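Local atomic coordinates of cytochrome cL (Hyphomicrobium denitrificans, PDB entry 2D0W), a protein that carries electrons through a covalently bound haem and probably serves as the electron acceptor for methanol dehydrogenase in bacterial methanol oxidation. Residues S78-P83 / W121-Q126; T94-A99 / D113-L118. One frame throughout, in Å; residues are numbered along the deposited sequence.

Interaction 1: S78-P83 / W121-Q126; sequences SYWTYP and WIRHIQ. With ZN (zinc ion), chain E; HEM (protoporphyrin IX containing Fe), chain H.
Trp80 reaches across from the loop 78-83 to Arg123 and shows how one indole can lie between a haem propionate and a helix. Its CB lies near both oxygens of the propionate that ends in CGA. With CG beside the backbone N and anti to the carbonyl carbon (chi1 -60°), the ring is directed at the helix. CE3 of Trp80 passes 3.6 Å from CGA of the haem, at the ring's edge. A zinc-bound water stands over one face, offset toward the rim. At the far end CZ2 of Trp80 comes 3.9 Å from NH1 of Arg123. The guanidinium meets CZ2 with its own edge, the planes 85° apart; NH1 hydrogen-bonds the carbonyl O of Asn85 and NE forms a salt bridge with Asp88. Thr81 N donates to O2A of the haem at 2.7 Å and Tyr82 N to O1A at 3.1 Å. Tyr79 O binds the zinc ion, which Gly74, Asp77 and two waters also bind. OE1 of Gln126 comes 3.6 Å from Ser78 N without a hydrogen bond, while its NE2 is bonded to Asp77 O. The contact packs the loop between helices 60-63 and 88-97 against the C-terminal part of helix 112-124 and the residues that follow, with Leu91 of helix 88-97 against Ile122 and Arg123.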
loop_
_atom_site.group_PDB
_atom_site.type_symbol
_atom_site.label_atom_id
_atom_site.label_comp_id
_atom_site.label_asym_id
_atom_site.label_seq_id
_atom_site.Cartn_x
_atom_site.Cartn_y
_atom_site.Cartn_z
ATOM N N SER A 78 9.649 10.634 2.681
ATOM C CA SER A 78 8.948 10.977 3.912
ATOM C C SER A 78 7.939 12.000 3.652
ATOM O O SER A 78 7.071 12.246 4.481
ATOM C CB SER A 78 9.895 11.509 5.003
ATOM O OG SER A 78 10.738 12.537 4.518
ATOM N N TYR A 79 8.024 12.618 2.486
ATOM C CA TYR A 79 7.108 13.688 2.176
ATOM C C TYR A 79 5.806 13.281 1.480
ATOM O O TYR A 79 5.845 12.579 0.491
ATOM C CB TYR A 79 7.838 14.747 1.340
ATOM C CG TYR A 79 6.929 15.886 1.080
ATOM C CD1 TYR A 79 6.862 16.943 1.988
ATOM C CD2 TYR A 79 6.087 15.900 -0.038
ATOM C CE1 TYR A 79 6.016 17.989 1.774
ATOM C CE2 TYR A 79 5.195 16.939 -0.250
ATOM C CZ TYR A 79 5.196 17.993 0.667
ATOM O OH TYR A 79 4.342 19.054 0.529
ATOM N N TRP A 80 4.653 13.744 1.979
ATOM C CA TRP A 80 3.357 13.423 1.351
ATOM C C TRP A 80 2.552 14.673 1.043
ATOM O O TRP A 80 2.354 15.532 1.915
ATOM C CB TRP A 80 2.523 12.491 2.239
ATOM C CG TRP A 80 3.198 11.208 2.498
ATOM C CD1 TRP A 80 4.055 10.921 3.523
ATOM C CD2 TRP A 80 3.123 10.031 1.704
ATOM N NE1 TRP A 80 4.504 9.626 3.426
ATOM C CE2 TRP A 80 3.946 9.059 2.317
ATOM C CE3 TRP A 80 2.452 9.699 0.525
ATOM C CZ2 TRP A 80 4.108 7.776 1.785
ATOM C CZ3 TRP A 80 2.609 8.437 0.003
ATOM C CH2 TRP A 80 3.426 7.482 0.639
ATOM N N THR A 81 2.076 14.767 -0.192
ATOM C CA THR A 81 1.125 15.818 -0.565
ATOM C C THR A 81 -0.091 15.824 0.326
ATOM O O THR A 81 -0.571 16.892 0.711
ATOM C CB THR A 81 0.651 15.652 -2.048
ATOM O OG1 THR A 81 1.784 15.763 -2.889
ATOM C CG2 THR A 81 -0.348 16.752 -2.463
ATOM N N TYR A 82 -0.631 14.634 0.604
ATOM C CA TYR A 82 -1.789 14.454 1.465
ATOM C C TYR A 82 -1.243 13.676 2.660
ATOM O O TYR A 82 -0.952 12.473 2.548
ATOM C CB TYR A 82 -2.848 13.642 0.706
ATOM C CG TYR A 82 -3.252 14.317 -0.570
ATOM C CD1 TYR A 82 -4.185 15.382 -0.560
ATOM C CD2 TYR A 82 -2.693 13.920 -1.791
ATOM C CE1 TYR A 82 -4.547 16.018 -1.736
ATOM C CE2 TYR A 82 -3.034 14.569 -2.970
ATOM C CZ TYR A 82 -3.950 15.618 -2.940
ATOM O OH TYR A 82 -4.249 16.251 -4.136
ATOM N N PRO A 83 -1.030 14.357 3.783
ATOM C CA PRO A 83 -0.335 13.668 4.900
ATOM C C PRO A 83 -1.052 12.482 5.607
ATOM O O PRO A 83 -0.380 11.691 6.242
ATOM C CB PRO A 83 0.058 14.823 5.868
ATOM C CG PRO A 83 -0.886 15.984 5.518
ATOM C CD PRO A 83 -1.334 15.783 4.067
ATOM N N TRP A 121 3.627 -3.211 -0.293
ATOM C CA TRP A 121 4.787 -2.945 -1.207
ATOM C C TRP A 121 5.180 -1.488 -1.138
ATOM O O TRP A 121 6.360 -1.188 -1.077
ATOM C CB TRP A 121 4.499 -3.286 -2.685
ATOM C CG TRP A 121 5.664 -3.007 -3.615
ATOM C CD1 TRP A 121 5.707 -2.118 -4.673
ATOM C CD2 TRP A 121 6.947 -3.611 -3.557
ATOM N NE1 TRP A 121 6.944 -2.156 -5.280
ATOM C CE2 TRP A 121 7.724 -3.065 -4.609
ATOM C CE3 TRP A 121 7.526 -4.574 -2.720
ATOM C CZ2 TRP A 121 9.066 -3.445 -4.833
ATOM C CZ3 TRP A 121 8.878 -4.942 -2.944
ATOM C CH2 TRP A 121 9.613 -4.372 -3.995
ATOM N N ILE A 122 4.186 -0.579 -1.252
ATOM C CA ILE A 122 4.455 0.848 -1.135
ATOM C C ILE A 122 5.188 1.201 0.167
ATOM O O ILE A 122 6.132 1.986 0.155
ATOM C CB ILE A 122 3.155 1.722 -1.324
ATOM C CG1 ILE A 122 2.600 1.537 -2.750
ATOM C CG2 ILE A 122 3.438 3.205 -0.951
ATOM C CD1 ILE A 122 1.142 2.076 -2.901
ATOM N N ARG A 123 4.773 0.623 1.289
ATOM C CA ARG A 123 5.499 0.848 2.557
ATOM C C ARG A 123 6.917 0.304 2.475
ATOM O O ARG A 123 7.866 0.923 3.011
ATOM C CB ARG A 123 4.772 0.229 3.759
ATOM C CG ARG A 123 3.297 0.752 3.960
ATOM C CD ARG A 123 3.302 2.258 3.925
ATOM N NE ARG A 123 2.012 2.742 4.386
ATOM C CZ ARG A 123 1.576 3.988 4.286
ATOM N NH1 ARG A 123 2.303 4.912 3.716
ATOM N NH2 ARG A 123 0.377 4.283 4.763
ATOM N N HIS A 124 7.065 -0.859 1.843
ATOM C CA HIS A 124 8.403 -1.546 1.795
ATOM C C HIS A 124 9.528 -0.799 1.032
ATOM O O HIS A 124 10.720 -0.959 1.352
ATOM C CB HIS A 124 8.277 -2.964 1.211
ATOM C CG HIS A 124 9.515 -3.798 1.402
ATOM N ND1 HIS A 124 9.889 -4.313 2.629
ATOM C CD2 HIS A 124 10.448 -4.215 0.519
ATOM C CE1 HIS A 124 11.018 -4.997 2.488
ATOM N NE2 HIS A 124 11.381 -4.940 1.219
ATOM N N ILE A 125 9.129 -0.052 0.001
ATOM C CA ILE A 125 10.037 0.720 -0.867
ATOM C C ILE A 125 10.512 2.073 -0.319
ATOM O O ILE A 125 11.370 2.725 -0.943
ATOM C CB ILE A 125 9.454 0.891 -2.347
ATOM C CG1 ILE A 125 8.099 1.625 -2.394
ATOM C CG2 ILE A 125 9.379 -0.475 -3.092
ATOM C CD1 ILE A 125 7.461 1.632 -3.817
ATOM N N GLN A 126 9.967 2.463 0.846
ATOM C CA GLN A 126 10.423 3.601 1.646
ATOM C C GLN A 126 11.930 3.551 1.869
ATOM O O GLN A 126 12.482 2.525 2.183
ATOM C CB GLN A 126 9.721 3.607 3.008
ATOM C CG GLN A 126 10.020 4.824 3.881
ATOM C CD GLN A 126 9.649 6.155 3.214
ATOM O OE1 GLN A 126 10.311 7.173 3.442
ATOM N NE2 GLN A 126 8.587 6.159 2.415
HETATM ZN ZN ZN E . 6.404 11.484 -1.472
HETATM C CHA HEM H . -0.765 10.885 -6.480
HETATM C CHB HEM H . -0.510 6.086 -5.650
HETATM C CHC HEM H . -1.311 5.043 -10.344
HETATM C CHD HEM H . -0.336 9.713 -11.242
HETATM C C1A HEM H . -0.701 9.675 -5.785
HETATM C C2A HEM H . -0.682 9.455 -4.344
HETATM C C3A HEM H . -0.583 8.142 -4.137
HETATM C C4A HEM H . -0.568 7.448 -5.417
HETATM C CMA HEM H . -0.494 7.402 -2.763
HETATM C CAA HEM H . -0.688 10.562 -3.266
HETATM C CBA HEM H . 0.783 10.963 -3.058
HETATM C CGA HEM H . 0.966 11.931 -1.896
HETATM O O1A HEM H . 0.043 12.075 -1.058
HETATM O O2A HEM H . 2.048 12.562 -1.827
HETATM C C1B HEM H . -0.756 5.378 -6.832
HETATM C C2B HEM H . -0.846 3.932 -7.066
HETATM C C3B HEM H . -1.130 3.689 -8.252
HETATM C C4B HEM H . -1.176 4.908 -9.000
HETATM C CMB HEM H . -0.551 2.943 -5.940
HETATM C CAB HEM H . -1.647 2.349 -8.799
HETATM C CBB HEM H . -2.651 1.741 -8.245
HETATM C C1C HEM H . -1.091 6.225 -11.017
HETATM C C2C HEM H . -1.286 6.474 -12.460
HETATM C C3C HEM H . -0.961 7.731 -12.698
HETATM C C4C HEM H . -0.677 8.391 -11.414
HETATM C CMC HEM H . -1.279 5.318 -13.448
HETATM C CAC HEM H . -0.649 8.457 -14.046
HETATM C CBC HEM H . -1.482 8.247 -15.029
HETATM C C1D HEM H . -0.449 10.493 -10.109
HETATM C C2D HEM H . -0.448 11.943 -10.058
HETATM C C3D HEM H . -0.593 12.310 -8.585
HETATM C C4D HEM H . -0.641 11.053 -7.863
HETATM C CMD HEM H . -0.335 12.914 -11.273
HETATM C CAD HEM H . -0.680 13.732 -7.923
HETATM C CBD HEM H . -2.177 13.867 -7.627
HETATM C CGD HEM H . -2.508 14.963 -6.646
HETATM O O1D HEM H . -3.683 15.114 -6.264
HETATM O O2D HEM H . -1.577 15.667 -6.229
HETATM N NA HEM H . -0.613 8.431 -6.381
HETATM N NB HEM H . -0.902 5.896 -8.101
HETATM N NC HEM H . -0.771 7.428 -10.405
HETATM N ND HEM H . -0.538 10.026 -8.801
HETATM FE FE HEM H . -0.800 7.926 -8.407
HETATM O O HOH W 1 6.186 9.408 -0.206
HETATM O O HOH W 2 4.633 12.952 -2.608
#

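Interaction 2: T94-A99 / D113-L118; sequences TIFGGA and DNMLKL. With HEM (protoporphyrin IX containing Fe), chain H.
Ile95 and Met115 mark the closest backbone approach of two helical segments, their CA atoms 8.4 Å apart. Segment 113-118 is helical throughout, whereas 94-99 leaves its helix after Gly97. Gly98 makes the exit with a positive phi of 87°, a region glycine readily adopts. No hydrogen bond crosses the gap; apolar side chains fill it.

Met115 supplies the central piece. Its CG is anti to the backbone N (chi1 169°), and bends at the next two torsions fold the thioether over toward helix 88-97. The sulfur then lies alongside Ile95, with SD of Met115 3.8 Å from CG2 of Ile95, as the two side chains run antiparallel beside one another. The terminal methyl goes further, CE of Met115 approaching CD2 of Phe96 at 4.1 Å and meeting the ring obliquely. CG2 of Ile95 also packs against CD2 of Leu118 at 4.1 Å. These two branches converge on CBB, the terminal carbon of a former vinyl group of the covalently attached haem: CBB of the haem is 3.8 Å from Ile95 CG2 and 3.9 Å from Leu118 CD2. Thr94 adds its methyl, CG2 standing 3.6 Å from haem C2A, while its hydroxyl is bonded to Thr8, Asn85 and Gly90.

Leu118 also lies close to Cys59, which with Cys62 attaches the haem. The CXXCH motif that these cysteines form with the axial ligand His63, together with Met103 as the other axial ligand, marks a class I type cytochrome c, and this helix pair forms part of its haem pocket.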
loop_
_atom_site.group_PDB
_atom_site.type_symbol
_atom_site.label_atom_id
_atom_site.label_comp_id
_atom_site.label_asym_id
_atom_site.label_seq_id
_atom_site.Cartn_x
_atom_site.Cartn_y
_atom_site.Cartn_z
ATOM N N THR A 94 -6.681 7.128 -0.918
ATOM C CA THR A 94 -6.079 7.798 -2.092
ATOM C C THR A 94 -6.070 6.862 -3.291
ATOM O O THR A 94 -6.527 7.227 -4.386
ATOM C CB THR A 94 -4.690 8.312 -1.755
ATOM O OG1 THR A 94 -4.833 9.253 -0.694
ATOM C CG2 THR A 94 -4.003 8.978 -2.970
ATOM N N ILE A 95 -5.612 5.628 -3.077
ATOM C CA ILE A 95 -5.601 4.632 -4.148
ATOM C C ILE A 95 -7.002 4.286 -4.591
ATOM O O ILE A 95 -7.253 4.282 -5.789
ATOM C CB ILE A 95 -4.788 3.361 -3.793
ATOM C CG1 ILE A 95 -3.403 3.793 -3.328
ATOM C CG2 ILE A 95 -4.657 2.421 -5.045
ATOM C CD1 ILE A 95 -2.653 2.735 -2.468
ATOM N N PHE A 96 -7.910 4.044 -3.636
ATOM C CA PHE A 96 -9.252 3.578 -3.958
ATOM C C PHE A 96 -10.011 4.658 -4.736
ATOM O O PHE A 96 -10.563 4.383 -5.795
ATOM C CB PHE A 96 -10.084 3.197 -2.698
ATOM C CG PHE A 96 -11.283 2.364 -3.010
ATOM C CD1 PHE A 96 -12.428 2.924 -3.589
ATOM C CD2 PHE A 96 -11.292 1.006 -2.731
ATOM C CE1 PHE A 96 -13.540 2.115 -3.887
ATOM C CE2 PHE A 96 -12.370 0.211 -3.038
ATOM C CZ PHE A 96 -13.492 0.753 -3.623
ATOM N N GLY A 97 -10.050 5.871 -4.174
ATOM C CA GLY A 97 -10.896 6.927 -4.726
ATOM C C GLY A 97 -10.158 7.879 -5.626
ATOM O O GLY A 97 -10.798 8.637 -6.326
ATOM N N GLY A 98 -8.821 7.836 -5.628
ATOM C CA GLY A 98 -7.996 8.723 -6.464
ATOM C C GLY A 98 -7.667 10.080 -5.844
ATOM O O GLY A 98 -8.005 10.323 -4.676
ATOM N N ALA A 99 -6.990 10.946 -6.624
ATOM C CA ALA A 99 -6.663 12.311 -6.180
ATOM C C ALA A 99 -6.994 13.353 -7.275
ATOM O O ALA A 99 -8.061 13.279 -7.881
ATOM C CB ALA A 99 -5.196 12.406 -5.707
ATOM N N ASP A 113 -8.084 -7.616 -1.197
ATOM C CA ASP A 113 -6.935 -8.342 -0.618
ATOM C C ASP A 113 -5.657 -7.934 -1.355
ATOM O O ASP A 113 -4.610 -7.762 -0.730
ATOM C CB ASP A 113 -7.154 -9.863 -0.688
ATOM C CG ASP A 113 -6.138 -10.649 0.165
ATOM O OD1 ASP A 113 -6.001 -10.385 1.381
ATOM O OD2 ASP A 113 -5.447 -11.518 -0.413
ATOM N N ASN A 114 -5.783 -7.745 -2.667
ATOM C CA ASN A 114 -4.665 -7.294 -3.485
ATOM C C ASN A 114 -4.312 -5.854 -3.208
ATOM O O ASN A 114 -3.145 -5.504 -3.186
ATOM C CB ASN A 114 -4.908 -7.535 -4.978
ATOM C CG ASN A 114 -4.763 -9.039 -5.356
ATOM O OD1 ASN A 114 -4.032 -9.765 -4.743
ATOM N ND2 ASN A 114 -5.495 -9.475 -6.345
ATOM N N MET A 115 -5.321 -5.020 -2.992
ATOM C CA MET A 115 -5.075 -3.633 -2.583
ATOM C C MET A 115 -4.182 -3.605 -1.372
ATOM O O MET A 115 -3.313 -2.726 -1.220
ATOM C CB MET A 115 -6.405 -2.950 -2.239
ATOM C CG MET A 115 -6.208 -1.608 -1.558
ATOM S SD MET A 115 -5.719 -0.352 -2.752
ATOM C CE MET A 115 -7.346 0.116 -3.331
ATOM N N LEU A 116 -4.409 -4.541 -0.454
ATOM C CA LEU A 116 -3.639 -4.529 0.807
ATOM C C LEU A 116 -2.188 -4.939 0.634
ATOM O O LEU A 116 -1.325 -4.565 1.433
ATOM C CB LEU A 116 -4.354 -5.381 1.864
ATOM C CG LEU A 116 -5.668 -4.824 2.348
ATOM C CD1 LEU A 116 -6.240 -5.780 3.359
ATOM C CD2 LEU A 116 -5.496 -3.398 2.940
ATOM N N LYS A 117 -1.927 -5.777 -0.365
ATOM C CA LYS A 117 -0.576 -6.226 -0.692
ATOM C C LYS A 117 0.157 -5.126 -1.454
ATOM O O LYS A 117 1.348 -4.896 -1.330
ATOM C CB LYS A 117 -0.637 -7.486 -1.563
ATOM C CG LYS A 117 -1.124 -8.760 -0.846
ATOM C CD LYS A 117 -1.276 -9.883 -1.899
ATOM C CE LYS A 117 -1.497 -11.229 -1.292
ATOM N NZ LYS A 117 -2.717 -11.153 -0.496
ATOM N N LEU A 118 -0.587 -4.448 -2.294
ATOM C CA LEU A 118 -0.042 -3.252 -2.968
ATOM C C LEU A 118 0.456 -2.239 -1.932
ATOM O O LEU A 118 1.546 -1.681 -2.059
ATOM C CB LEU A 118 -1.132 -2.603 -3.824
ATOM C CG LEU A 118 -0.820 -1.230 -4.439
ATOM C CD1 LEU A 118 0.495 -1.236 -5.227
ATOM C CD2 LEU A 118 -2.047 -0.761 -5.289
HETATM C CHA HEM H . -0.765 10.885 -6.480
HETATM C CHB HEM H . -0.510 6.086 -5.650
HETATM C CHC HEM H . -1.311 5.043 -10.344
HETATM C CHD HEM H . -0.336 9.713 -11.242
HETATM C C1A HEM H . -0.701 9.675 -5.785
HETATM C C2A HEM H . -0.682 9.455 -4.344
HETATM C C3A HEM H . -0.583 8.142 -4.137
HETATM C C4A HEM H . -0.568 7.448 -5.417
HETATM C CMA HEM H . -0.494 7.402 -2.763
HETATM C CAA HEM H . -0.688 10.562 -3.266
HETATM C CBA HEM H . 0.783 10.963 -3.058
HETATM C CGA HEM H . 0.966 11.931 -1.896
HETATM O O1A HEM H . 0.043 12.075 -1.058
HETATM O O2A HEM H . 2.048 12.562 -1.827
HETATM C C1B HEM H . -0.756 5.378 -6.832
HETATM C C2B HEM H . -0.846 3.932 -7.066
HETATM C C3B HEM H . -1.130 3.689 -8.252
HETATM C C4B HEM H . -1.176 4.908 -9.000
HETATM C CMB HEM H . -0.551 2.943 -5.940
HETATM C CAB HEM H . -1.647 2.349 -8.799
HETATM C CBB HEM H . -2.651 1.741 -8.245
HETATM C C1C HEM H . -1.091 6.225 -11.017
HETATM C C2C HEM H . -1.286 6.474 -12.460
HETATM C C3C HEM H . -0.961 7.731 -12.698
HETATM C C4C HEM H . -0.677 8.391 -11.414
HETATM C CMC HEM H . -1.279 5.318 -13.448
HETATM C CAC HEM H . -0.649 8.457 -14.046
HETATM C CBC HEM H . -1.482 8.247 -15.029
HETATM C C1D HEM H . -0.449 10.493 -10.109
HETATM C C2D HEM H . -0.448 11.943 -10.058
HETATM C C3D HEM H . -0.593 12.310 -8.585
HETATM C C4D HEM H . -0.641 11.053 -7.863
HETATM C CMD HEM H . -0.335 12.914 -11.273
HETATM C CAD HEM H . -0.680 13.732 -7.923
HETATM C CBD HEM H . -2.177 13.867 -7.627
HETATM C CGD HEM H . -2.508 14.963 -6.646
HETATM O O1D HEM H . -3.683 15.114 -6.264
HETATM O O2D HEM H . -1.577 15.667 -6.229
HETATM N NA HEM H . -0.613 8.431 -6.381
HETATM N NB HEM H . -0.902 5.896 -8.101
HETATM N NC HEM H . -0.771 7.428 -10.405
HETATM N ND HEM H . -0.538 10.026 -8.801
HETATM FE FE HEM H . -0.800 7.926 -8.407
#

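The centres of interactions 1 and 2 are 13 Å apart, and both draw on helix 112-124: interaction 2 uses residues 113-118 and interaction 1 the following part, 121-126. Along the chain, interaction 2 is nested within the loop that interaction 1 closes. They meet directly where Ile122 CD1 packs 3.9 Å from Ile95 CD1, and again where Tyr82 approaches Ala99. Both touch the haem: 78-83 hydrogen-bonds propionate oxygens, while Ile122, Ile95 and Leu118 pack against apolar substituents of the porphyrin. Helix 112-124 thus contributes to both contacts beside the electron-carrying group.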